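Local structure of uncharacterized protein Ta0194 (Thermoplasma acidophilum DSM 1728, 3BDI) at residues Phe38-Ala46 / His186-Glu194; Ala46-Tyr57 / Phe196-Leu207. The protein is of unknown function but is probably a hydrolase of the alpha/beta hydrolase superfamily, ABHD14 family. All blocks are in the same frame, centred on the assembly; numbering follows the deposited sequence.

Interaction 1 of 2, residues Phe38-Ala46 / His186-Glu194; sequences FTSMDWDKA and HPVYIEKPE. Unlike the reference sequence in segment 186-194: Glu191 (reference Lys).
Phe38, Trp43 and Lys45 meet the short helix 188-191 in an alpha/beta hydrolase fold, just after His186. His186 NE2 and ND1 are hydrogen-bonded to Ser108 and Asp158, consistent with a Ser-His-Asp catalytic triad.

Two aromatic contacts carry the apolar part. Trp43 turns the edge of its six-membered ring to the face of Tyr189, with the planes at 55°. Its CZ3 sits over the centre of that ring. The Tyr189 ring gets there with CG between the backbone N and the carbonyl carbon (chi1 49°). Ile190 CD1 makes a CH-pi contact over one face of Phe38, 3.6 Å from the ring centroid. Pro187 CB lies 3.9 Å from Phe38 CE2. Farther along, Ala46 CB and Pro193 CB meet at 3.7 Å.

Within the loop, Thr39 N donates to Asp42 OD2 on its anti lone pair, and Thr39 OG1 closes an ST turn with Met41 N.

The polar links use backbone atoms of the helix. A water bridges Asp42 O, Ala46 N and Tyr189 O. The Lys45 chain is bent at chi2 and chi4. Its NZ donates a hydrogen bond to Ile190 O at 2.7 Å and lies 16° out of the carbonyl plane.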
loop_
_atom_site.group_PDB
_atom_site.type_symbol
_atom_site.label_atom_id
_atom_site.label_comp_id
_atom_site.label_asym_id
_atom_site.label_seq_id
_atom_site.Cartn_x
_atom_site.Cartn_y
_atom_site.Cartn_z
ATOM N N PHE A 38 8.624 0.446 -9.439
ATOM C CA PHE A 38 7.924 -0.820 -9.727
ATOM C C PHE A 38 6.483 -0.524 -10.124
ATOM O O PHE A 38 6.070 0.645 -10.231
ATOM C CB PHE A 38 7.997 -1.735 -8.510
ATOM C CG PHE A 38 9.436 -2.012 -8.089
ATOM C CD1 PHE A 38 10.237 -2.808 -8.906
ATOM C CD2 PHE A 38 9.998 -1.422 -6.957
ATOM C CE1 PHE A 38 11.571 -3.020 -8.605
ATOM C CE2 PHE A 38 11.347 -1.651 -6.654
ATOM C CZ PHE A 38 12.117 -2.433 -7.483
ATOM N N THR A 39 5.750 -1.582 -10.464
ATOM C CA THR A 39 4.351 -1.435 -10.827
ATOM C C THR A 39 3.527 -2.510 -10.166
ATOM O O THR A 39 4.050 -3.349 -9.408
ATOM C CB THR A 39 4.134 -1.482 -12.378
ATOM O OG1 THR A 39 4.223 -2.819 -12.907
ATOM C CG2 THR A 39 5.092 -0.571 -13.115
ATOM N N SER A 40 2.226 -2.571 -10.500
ATOM C CA SER A 40 1.359 -3.625 -9.997
ATOM C C SER A 40 1.773 -5.012 -10.469
ATOM O O SER A 40 1.376 -6.013 -9.831
ATOM C CB SER A 40 -0.083 -3.362 -10.390
ATOM O OG SER A 40 -0.225 -3.430 -11.787
HETATM N N MSE A 41 2.575 -5.109 -11.539
HETATM C CA MSE A 41 3.102 -6.412 -11.983
HETATM C C MSE A 41 4.077 -7.010 -10.976
HETATM O O MSE A 41 4.189 -8.239 -10.872
HETATM C CB MSE A 41 3.764 -6.309 -13.353
HETATM C CG MSE A 41 2.867 -5.797 -14.444
HETATM SE SE MSE A 41 1.372 -6.981 -14.828
HETATM C CE MSE A 41 2.399 -8.483 -15.417
ATOM N N ASP A 42 4.755 -6.164 -10.210
ATOM C CA ASP A 42 5.850 -6.650 -9.391
ATOM C C ASP A 42 5.414 -7.383 -8.135
ATOM O O ASP A 42 6.226 -8.059 -7.500
ATOM C CB ASP A 42 6.801 -5.509 -9.104
ATOM C CG ASP A 42 7.516 -5.093 -10.334
ATOM O OD1 ASP A 42 8.397 -5.860 -10.794
ATOM O OD2 ASP A 42 7.234 -4.033 -10.910
ATOM N N TRP A 43 4.138 -7.308 -7.762
ATOM C CA TRP A 43 3.587 -8.062 -6.679
ATOM C C TRP A 43 3.537 -9.572 -7.051
ATOM O O TRP A 43 3.262 -10.385 -6.153
ATOM C CB TRP A 43 2.157 -7.570 -6.345
ATOM C CG TRP A 43 2.001 -6.096 -6.075
ATOM C CD1 TRP A 43 1.125 -5.278 -6.716
ATOM C CD2 TRP A 43 2.699 -5.265 -5.104
ATOM N NE1 TRP A 43 1.232 -3.994 -6.221
ATOM C CE2 TRP A 43 2.192 -3.951 -5.247
ATOM C CE3 TRP A 43 3.755 -5.481 -4.204
ATOM C CZ2 TRP A 43 2.612 -2.903 -4.450
ATOM C CZ3 TRP A 43 4.174 -4.419 -3.410
ATOM C CH2 TRP A 43 3.600 -3.128 -3.559
ATOM N N ASP A 44 3.763 -9.923 -8.308
ATOM C CA ASP A 44 3.850 -11.343 -8.718
ATOM C C ASP A 44 4.973 -12.028 -7.942
ATOM O O ASP A 44 4.896 -13.232 -7.678
ATOM C CB ASP A 44 4.216 -11.489 -10.222
ATOM C CG ASP A 44 3.071 -11.273 -11.192
ATOM O OD1 ASP A 44 1.927 -11.197 -10.726
ATOM O OD2 ASP A 44 3.408 -11.244 -12.418
ATOM N N LYS A 45 6.057 -11.321 -7.624
ATOM C CA LYS A 45 7.232 -12.012 -7.091
ATOM C C LYS A 45 6.907 -12.688 -5.759
ATOM O O LYS A 45 7.446 -13.763 -5.480
ATOM C CB LYS A 45 8.376 -10.998 -6.913
ATOM C CG LYS A 45 9.650 -11.534 -6.349
ATOM C CD LYS A 45 10.350 -12.524 -7.275
ATOM C CE LYS A 45 11.501 -13.211 -6.575
ATOM N NZ LYS A 45 12.587 -12.188 -6.267
ATOM N N ALA A 46 6.071 -12.047 -4.932
ATOM C CA ALA A 46 5.631 -12.612 -3.679
ATOM C C ALA A 46 4.257 -13.229 -3.725
ATOM O O ALA A 46 3.693 -13.609 -2.679
ATOM C CB ALA A 46 5.705 -11.512 -2.590
ATOM N N HIS A 186 15.734 -2.131 0.249
ATOM C CA HIS A 186 14.530 -1.350 0.295
ATOM C C HIS A 186 13.244 -2.118 -0.165
ATOM O O HIS A 186 12.273 -2.054 0.636
ATOM C CB HIS A 186 14.828 -0.010 -0.392
ATOM C CG HIS A 186 13.727 0.995 -0.365
ATOM N ND1 HIS A 186 13.244 1.561 0.798
ATOM C CD2 HIS A 186 13.058 1.582 -1.380
ATOM C CE1 HIS A 186 12.270 2.409 0.485
ATOM N NE2 HIS A 186 12.160 2.455 -0.827
ATOM N N PRO A 187 13.175 -2.807 -1.349
ATOM C CA PRO A 187 11.983 -3.587 -1.868
ATOM C C PRO A 187 11.845 -5.040 -1.319
ATOM O O PRO A 187 12.197 -6.067 -1.935
ATOM C CB PRO A 187 12.224 -3.639 -3.367
ATOM C CG PRO A 187 13.585 -3.552 -3.508
ATOM C CD PRO A 187 14.206 -2.788 -2.381
ATOM N N VAL A 188 11.340 -5.076 -0.115
ATOM C CA VAL A 188 11.386 -6.275 0.648
ATOM C C VAL A 188 10.591 -7.406 0.014
ATOM O O VAL A 188 10.958 -8.590 0.098
ATOM C CB VAL A 188 10.882 -6.018 2.123
ATOM C CG1 VAL A 188 11.028 -7.271 2.963
ATOM C CG2 VAL A 188 11.650 -4.831 2.782
ATOM N N TYR A 189 9.462 -7.022 -0.582
ATOM C CA TYR A 189 8.530 -7.928 -1.257
ATOM C C TYR A 189 9.114 -8.513 -2.560
ATOM O O TYR A 189 8.525 -9.397 -3.153
ATOM C CB TYR A 189 7.170 -7.200 -1.523
ATOM C CG TYR A 189 7.424 -5.868 -2.152
ATOM C CD1 TYR A 189 7.539 -5.722 -3.524
ATOM C CD2 TYR A 189 7.677 -4.759 -1.368
ATOM C CE1 TYR A 189 7.881 -4.509 -4.089
ATOM C CE2 TYR A 189 8.032 -3.559 -1.918
ATOM C CZ TYR A 189 8.137 -3.411 -3.276
ATOM O OH TYR A 189 8.536 -2.256 -3.919
ATOM N N ILE A 190 10.271 -8.012 -2.992
ATOM C CA ILE A 190 11.012 -8.585 -4.124
ATOM C C ILE A 190 12.208 -9.389 -3.629
ATOM O O ILE A 190 12.484 -10.489 -4.115
ATOM C CB ILE A 190 11.480 -7.499 -5.096
ATOM C CG1 ILE A 190 10.251 -6.932 -5.845
ATOM C CG2 ILE A 190 12.459 -8.059 -6.132
ATOM C CD1 ILE A 190 10.540 -5.672 -6.712
ATOM N N GLU A 191 12.953 -8.863 -2.655
ATOM C CA GLU A 191 14.192 -9.502 -2.279
ATOM C C GLU A 191 14.020 -10.620 -1.257
ATOM O O GLU A 191 14.799 -11.553 -1.247
ATOM C CB GLU A 191 15.160 -8.467 -1.699
ATOM C CG GLU A 191 15.559 -7.418 -2.699
ATOM C CD GLU A 191 16.526 -6.370 -2.174
ATOM O OE1 GLU A 191 17.308 -6.693 -1.246
ATOM O OE2 GLU A 191 16.552 -5.254 -2.751
ATOM N N LYS A 192 13.031 -10.528 -0.369
ATOM C CA LYS A 192 12.723 -11.562 0.639
ATOM C C LYS A 192 11.214 -11.842 0.601
ATOM O O LYS A 192 10.488 -11.619 1.573
ATOM C CB LYS A 192 13.197 -11.144 2.040
ATOM C CG LYS A 192 14.707 -11.194 2.200
ATOM C CD LYS A 192 15.193 -12.640 2.305
ATOM C CE LYS A 192 16.684 -12.742 2.351
ATOM N NZ LYS A 192 17.126 -14.190 2.073
ATOM N N PRO A 193 10.720 -12.333 -0.541
ATOM C CA PRO A 193 9.298 -12.462 -0.688
ATOM C C PRO A 193 8.626 -13.413 0.283
ATOM O O PRO A 193 7.500 -13.152 0.735
ATOM C CB PRO A 193 9.137 -12.946 -2.137
ATOM C CG PRO A 193 10.431 -13.510 -2.513
ATOM C CD PRO A 193 11.449 -12.739 -1.758
ATOM N N GLU A 194 9.281 -14.522 0.613
ATOM C CA GLU A 194 8.678 -15.495 1.527
ATOM C C GLU A 194 8.455 -14.893 2.902
ATOM O O GLU A 194 7.368 -15.002 3.473
ATOM C CB GLU A 194 9.518 -16.781 1.591
ATOM C CG GLU A 194 9.409 -17.651 0.340
HETATM O O HOH W 1 6.178 -9.003 -4.777
#

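Interaction 2 of 2, residues Ala46-Tyr57 / Phe196-Leu207; sequences ADLFNNYSKIGY and FVRITVDFLRNL
The first torsions of Tyr52 and Thr200 bring their hydroxyls together. Tyr52 has CG anti to its carbonyl carbon (chi1 -60°), which carries the ring toward helix 196-205. Thr200 holds OG1 between its backbone N and carbonyl carbon (chi1 58°), where the hydroxyl reaches both Tyr52 and its own helix. Tyr52 OH donates to Thr200 OG1 at 2.8 Å. Thr200 OG1 in turn donates to Phe196 O, also at 2.8 Å. That oxygen also accepts from Thr200 N, and the two donors come from opposite faces of its plane. The relay ties the buried tyrosine hydroxyl to the helix backbone.

The remaining contacts are mostly apolar. Leu204 CD1 lies over one face of the Tyr52 ring, 3.9 Å from its centroid, while Val201 CG2 is at the ring edge. Ile55 CD1 packs on Leu204 CB at 3.5 Å. Val197 fits against Leu48 and the flat amide of Asn51, with CG1 3.7 Å from Asn51 CG. A water links Tyr57 OH to Leu204 O.

Helix 48-53 ends in a Schellman motif with Gly56 as C-prime residue, and the chain then enters strand 57-62. The axes of helices 48-53 and 196-205 approach to 10.5 Å at the closest, with N-to-C directions 32° apart. Both helices lie on the central sheet: Leu48, Tyr52 and Phe196 touch Met105 of strand 102-107, and Tyr52 and Leu204 touch Ile30 of strand 28-33. Tyr57, at the start of its own strand, also touches Ile30.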
loop_
_atom_site.group_PDB
_atom_site.type_symbol
_atom_site.label_atom_id
_atom_site.label_comp_id
_atom_site.label_asym_id
_atom_site.label_seq_id
_atom_site.Cartn_x
_atom_site.Cartn_y
_atom_site.Cartn_z
ATOM N N ALA A 46 6.071 -12.047 -4.932
ATOM C CA ALA A 46 5.631 -12.612 -3.679
ATOM C C ALA A 46 4.257 -13.229 -3.725
ATOM O O ALA A 46 3.693 -13.609 -2.679
ATOM C CB ALA A 46 5.705 -11.512 -2.590
ATOM N N ASP A 47 3.702 -13.374 -4.931
ATOM C CA ASP A 47 2.413 -14.041 -5.122
ATOM C C ASP A 47 1.361 -13.439 -4.184
ATOM O O ASP A 47 0.582 -14.159 -3.560
ATOM C CB ASP A 47 2.609 -15.563 -4.902
ATOM C CG ASP A 47 1.447 -16.437 -5.417
ATOM O OD1 ASP A 47 0.688 -16.004 -6.260
ATOM O OD2 ASP A 47 1.332 -17.583 -4.920
ATOM N N LEU A 48 1.297 -12.100 -4.082
ATOM C CA LEU A 48 0.447 -11.455 -3.069
ATOM C C LEU A 48 -1.027 -11.607 -3.293
ATOM O O LEU A 48 -1.785 -11.653 -2.338
ATOM C CB LEU A 48 0.834 -10.001 -2.886
ATOM C CG LEU A 48 2.250 -9.686 -2.414
ATOM C CD1 LEU A 48 2.424 -8.181 -2.157
ATOM C CD2 LEU A 48 2.559 -10.462 -1.142
ATOM N N PHE A 49 -1.457 -11.745 -4.549
ATOM C CA PHE A 49 -2.886 -11.871 -4.792
ATOM C C PHE A 49 -3.386 -13.184 -4.199
ATOM O O PHE A 49 -4.330 -13.180 -3.410
ATOM C CB PHE A 49 -3.287 -11.713 -6.276
ATOM C CG PHE A 49 -2.865 -10.394 -6.856
ATOM C CD1 PHE A 49 -1.584 -10.249 -7.407
ATOM C CD2 PHE A 49 -3.718 -9.320 -6.841
ATOM C CE1 PHE A 49 -1.147 -9.057 -7.943
ATOM C CE2 PHE A 49 -3.258 -8.072 -7.354
ATOM C CZ PHE A 49 -1.954 -7.968 -7.876
ATOM N N ASN A 50 -2.728 -14.275 -4.550
ATOM C CA ASN A 50 -3.120 -15.581 -4.012
ATOM C C ASN A 50 -2.929 -15.609 -2.504
ATOM O O ASN A 50 -3.800 -16.120 -1.791
ATOM C CB ASN A 50 -2.413 -16.742 -4.685
ATOM C CG ASN A 50 -2.897 -16.990 -6.061
ATOM O OD1 ASN A 50 -4.104 -17.198 -6.271
ATOM N ND2 ASN A 50 -1.977 -16.986 -7.036
ATOM N N ASN A 51 -1.823 -15.121 -1.990
ATOM C CA ASN A 51 -1.594 -15.198 -0.542
ATOM C C ASN A 51 -2.577 -14.395 0.314
ATOM O O ASN A 51 -2.956 -14.822 1.429
ATOM C CB ASN A 51 -0.150 -14.821 -0.195
ATOM C CG ASN A 51 0.812 -15.954 -0.467
ATOM O OD1 ASN A 51 0.683 -17.024 0.137
ATOM N ND2 ASN A 51 1.841 -15.691 -1.233
ATOM N N TYR A 52 -2.992 -13.222 -0.151
ATOM C CA TYR A 52 -3.988 -12.444 0.595
ATOM C C TYR A 52 -5.391 -12.893 0.354
ATOM O O TYR A 52 -6.227 -12.815 1.267
ATOM C CB TYR A 52 -3.834 -10.957 0.359
ATOM C CG TYR A 52 -2.497 -10.369 0.748
ATOM C CD1 TYR A 52 -1.656 -10.975 1.706
ATOM C CD2 TYR A 52 -2.015 -9.184 0.161
ATOM C CE1 TYR A 52 -0.441 -10.445 2.020
ATOM C CE2 TYR A 52 -0.801 -8.635 0.512
ATOM C CZ TYR A 52 0.014 -9.275 1.437
ATOM O OH TYR A 52 1.214 -8.693 1.706
ATOM N N SER A 53 -5.678 -13.419 -0.831
ATOM C CA SER A 53 -6.987 -13.980 -1.122
ATOM C C SER A 53 -7.300 -15.202 -0.255
ATOM O O SER A 53 -8.444 -15.452 0.105
ATOM C CB SER A 53 -7.077 -14.341 -2.604
ATOM O OG SER A 53 -8.367 -14.747 -2.921
ATOM N N LYS A 54 -6.274 -15.993 0.046
ATOM C CA LYS A 54 -6.456 -17.231 0.786
ATOM C C LYS A 54 -6.803 -16.973 2.243
ATOM O O LYS A 54 -7.242 -17.937 2.912
ATOM C CB LYS A 54 -5.192 -18.089 0.677
ATOM C CG LYS A 54 -5.174 -18.898 -0.597
ATOM C CD LYS A 54 -3.809 -19.550 -0.851
ATOM C CE LYS A 54 -3.943 -20.574 -1.971
ATOM N NZ LYS A 54 -2.655 -21.311 -2.205
ATOM N N ILE A 55 -6.594 -15.755 2.741
ATOM C CA ILE A 55 -7.024 -15.360 4.107
ATOM C C ILE A 55 -8.267 -14.447 4.032
ATOM O O ILE A 55 -8.522 -13.685 4.959
ATOM C CB ILE A 55 -5.861 -14.752 4.990
ATOM C CG1 ILE A 55 -5.242 -13.506 4.368
ATOM C CG2 ILE A 55 -4.763 -15.823 5.208
ATOM C CD1 ILE A 55 -4.366 -12.678 5.277
ATOM N N GLY A 56 -9.013 -14.519 2.923
ATOM C CA GLY A 56 -10.319 -13.865 2.795
ATOM C C GLY A 56 -10.370 -12.391 2.422
ATOM O O GLY A 56 -11.422 -11.769 2.549
ATOM N N TYR A 57 -9.250 -11.833 1.948
ATOM C CA TYR A 57 -9.213 -10.460 1.422
ATOM C C TYR A 57 -9.457 -10.404 -0.102
ATOM O O TYR A 57 -8.900 -11.173 -0.882
ATOM C CB TYR A 57 -7.875 -9.773 1.763
ATOM C CG TYR A 57 -7.716 -9.330 3.203
ATOM C CD1 TYR A 57 -7.384 -10.252 4.214
ATOM C CD2 TYR A 57 -7.887 -8.022 3.613
ATOM C CE1 TYR A 57 -7.233 -9.859 5.545
ATOM C CE2 TYR A 57 -7.727 -7.628 4.945
ATOM C CZ TYR A 57 -7.445 -8.543 5.952
ATOM O OH TYR A 57 -7.248 -8.139 7.259
ATOM N N PHE A 196 8.385 -11.665 3.624
ATOM C CA PHE A 196 7.389 -10.634 3.442
ATOM C C PHE A 196 5.972 -11.185 3.567
ATOM O O PHE A 196 5.121 -10.562 4.247
ATOM C CB PHE A 196 7.592 -9.904 2.112
ATOM C CG PHE A 196 6.708 -8.701 1.974
ATOM C CD1 PHE A 196 7.106 -7.491 2.473
ATOM C CD2 PHE A 196 5.459 -8.803 1.392
ATOM C CE1 PHE A 196 6.264 -6.374 2.394
ATOM C CE2 PHE A 196 4.613 -7.683 1.277
ATOM C CZ PHE A 196 5.021 -6.479 1.809
ATOM N N VAL A 197 5.682 -12.298 2.891
ATOM C CA VAL A 197 4.396 -12.929 2.972
ATOM C C VAL A 197 4.118 -13.428 4.379
ATOM O O VAL A 197 3.012 -13.209 4.908
ATOM C CB VAL A 197 4.276 -14.046 1.961
ATOM C CG1 VAL A 197 3.081 -14.943 2.234
ATOM C CG2 VAL A 197 4.191 -13.436 0.554
ATOM N N ARG A 198 5.084 -14.060 5.022
ATOM C CA ARG A 198 4.818 -14.631 6.356
ATOM C C ARG A 198 4.399 -13.529 7.316
ATOM O O ARG A 198 3.425 -13.661 8.065
ATOM C CB ARG A 198 6.072 -15.327 6.870
ATOM C CG ARG A 198 5.830 -16.135 8.142
ATOM C CD ARG A 198 7.092 -16.784 8.691
ATOM N NE ARG A 198 8.036 -15.804 9.228
ATOM C CZ ARG A 198 7.878 -15.127 10.367
ATOM N NH1 ARG A 198 6.814 -15.318 11.138
ATOM N NH2 ARG A 198 8.801 -14.256 10.750
ATOM N N ILE A 199 5.131 -12.420 7.298
ATOM C CA ILE A 199 4.898 -11.318 8.224
ATOM C C ILE A 199 3.579 -10.600 7.892
ATOM O O ILE A 199 2.770 -10.288 8.788
ATOM C CB ILE A 199 6.067 -10.310 8.209
ATOM C CG1 ILE A 199 7.323 -10.933 8.818
ATOM C CG2 ILE A 199 5.679 -8.976 8.915
ATOM C CD1 ILE A 199 8.566 -10.184 8.323
ATOM N N THR A 200 3.320 -10.298 6.607
ATOM C CA THR A 200 2.123 -9.559 6.253
ATOM C C THR A 200 0.861 -10.397 6.424
ATOM O O THR A 200 -0.145 -9.902 6.891
ATOM C CB THR A 200 2.173 -8.920 4.861
ATOM O OG1 THR A 200 2.385 -9.943 3.859
ATOM C CG2 THR A 200 3.239 -7.773 4.808
ATOM N N VAL A 201 0.912 -11.683 6.099
ATOM C CA VAL A 201 -0.212 -12.565 6.344
ATOM C C VAL A 201 -0.511 -12.661 7.847
ATOM O O VAL A 201 -1.673 -12.648 8.261
ATOM C CB VAL A 201 0.007 -13.956 5.704
ATOM C CG1 VAL A 201 -0.998 -15.002 6.239
ATOM C CG2 VAL A 201 -0.085 -13.852 4.177
ATOM N N ASP A 202 0.531 -12.796 8.666
ATOM C CA ASP A 202 0.304 -12.878 10.100
ATOM C C ASP A 202 -0.382 -11.594 10.623
ATOM O O ASP A 202 -1.338 -11.653 11.413
ATOM C CB ASP A 202 1.615 -13.091 10.805
ATOM C CG ASP A 202 1.442 -13.289 12.247
ATOM O OD1 ASP A 202 0.979 -14.388 12.666
ATOM O OD2 ASP A 202 1.709 -12.326 12.946
ATOM N N PHE A 203 0.086 -10.413 10.194
ATOM C CA PHE A 203 -0.538 -9.177 10.560
ATOM C C PHE A 203 -2.004 -9.111 10.159
ATOM O O PHE A 203 -2.875 -8.741 10.925
ATOM C CB PHE A 203 0.244 -8.007 9.931
ATOM C CG PHE A 203 -0.407 -6.661 10.100
ATOM C CD1 PHE A 203 -0.336 -5.965 11.294
ATOM C CD2 PHE A 203 -1.064 -6.041 9.057
ATOM C CE1 PHE A 203 -0.943 -4.757 11.414
ATOM C CE2 PHE A 203 -1.648 -4.820 9.196
ATOM C CZ PHE A 203 -1.579 -4.186 10.380
ATOM N N LEU A 204 -2.287 -9.463 8.901
ATOM C CA LEU A 204 -3.650 -9.373 8.397
ATOM C C LEU A 204 -4.564 -10.367 9.089
ATOM O O LEU A 204 -5.755 -10.067 9.338
ATOM C CB LEU A 204 -3.675 -9.592 6.870
ATOM C CG LEU A 204 -3.013 -8.522 6.062
ATOM C CD1 LEU A 204 -2.848 -8.901 4.554
ATOM C CD2 LEU A 204 -3.815 -7.192 6.140
ATOM N N ARG A 205 -4.067 -11.556 9.395
ATOM C CA ARG A 205 -4.912 -12.552 10.077
ATOM C C ARG A 205 -5.438 -11.966 11.398
ATOM O O ARG A 205 -6.561 -12.209 11.811
ATOM C CB ARG A 205 -4.180 -13.890 10.338
ATOM C CG ARG A 205 -4.059 -14.899 9.104
ATOM C CD ARG A 205 -3.520 -16.310 9.467
ATOM N NE ARG A 205 -3.502 -17.268 8.335
ATOM C CZ ARG A 205 -4.531 -18.036 7.929
ATOM N NH1 ARG A 205 -5.744 -18.004 8.503
ATOM N NH2 ARG A 205 -4.327 -18.849 6.903
ATOM N N ASN A 206 -4.586 -11.142 12.036
ATOM C CA ASN A 206 -4.779 -10.752 13.454
ATOM C C ASN A 206 -5.288 -9.356 13.595
ATOM O O ASN A 206 -5.319 -8.792 14.711
ATOM C CB ASN A 206 -3.471 -10.954 14.216
ATOM C CG ASN A 206 -3.195 -12.396 14.450
ATOM O OD1 ASN A 206 -4.027 -13.071 15.013
ATOM N ND2 ASN A 206 -2.067 -12.903 13.966
ATOM N N LEU A 207 -5.732 -8.809 12.469
ATOM C CA LEU A 207 -6.275 -7.438 12.419
ATOM C C LEU A 207 -7.652 -7.386 13.039
ATOM O O LEU A 207 -8.566 -8.137 12.688
ATOM C CB LEU A 207 -6.252 -6.887 10.963
ATOM C CG LEU A 207 -6.365 -5.372 10.764
ATOM C CD1 LEU A 207 -5.391 -4.599 11.569
ATOM C CD2 LEU A 207 -6.134 -5.068 9.283
ATOM O OXT LEU A 207 -7.902 -6.594 13.961
HETATM O O HOH W 2 -8.304 -10.454 8.461
#

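Overall arrangement
Interactions 1 and 2 follow one another along the same two parts of the chain. They share Ala46, and both use helix 193-205. Trp43 packs on Leu48, and Tyr189 on Phe196, so the buried side of one runs into that of the other. Both are partly buried, with side chains resting on strand 102-107. Interaction 1 joins a loop to the short helix 188-191 and the start of helix 193-205, beside the probable catalytic histidine. Its direct hydrogen bond runs from an exposed lysine to a backbone carbonyl. Interaction 2 joins two helices at a shallow angle. Its direct hydrogen bond joins two buried hydroxyls, and toward the surface it reaches Leu207 at the C-terminus.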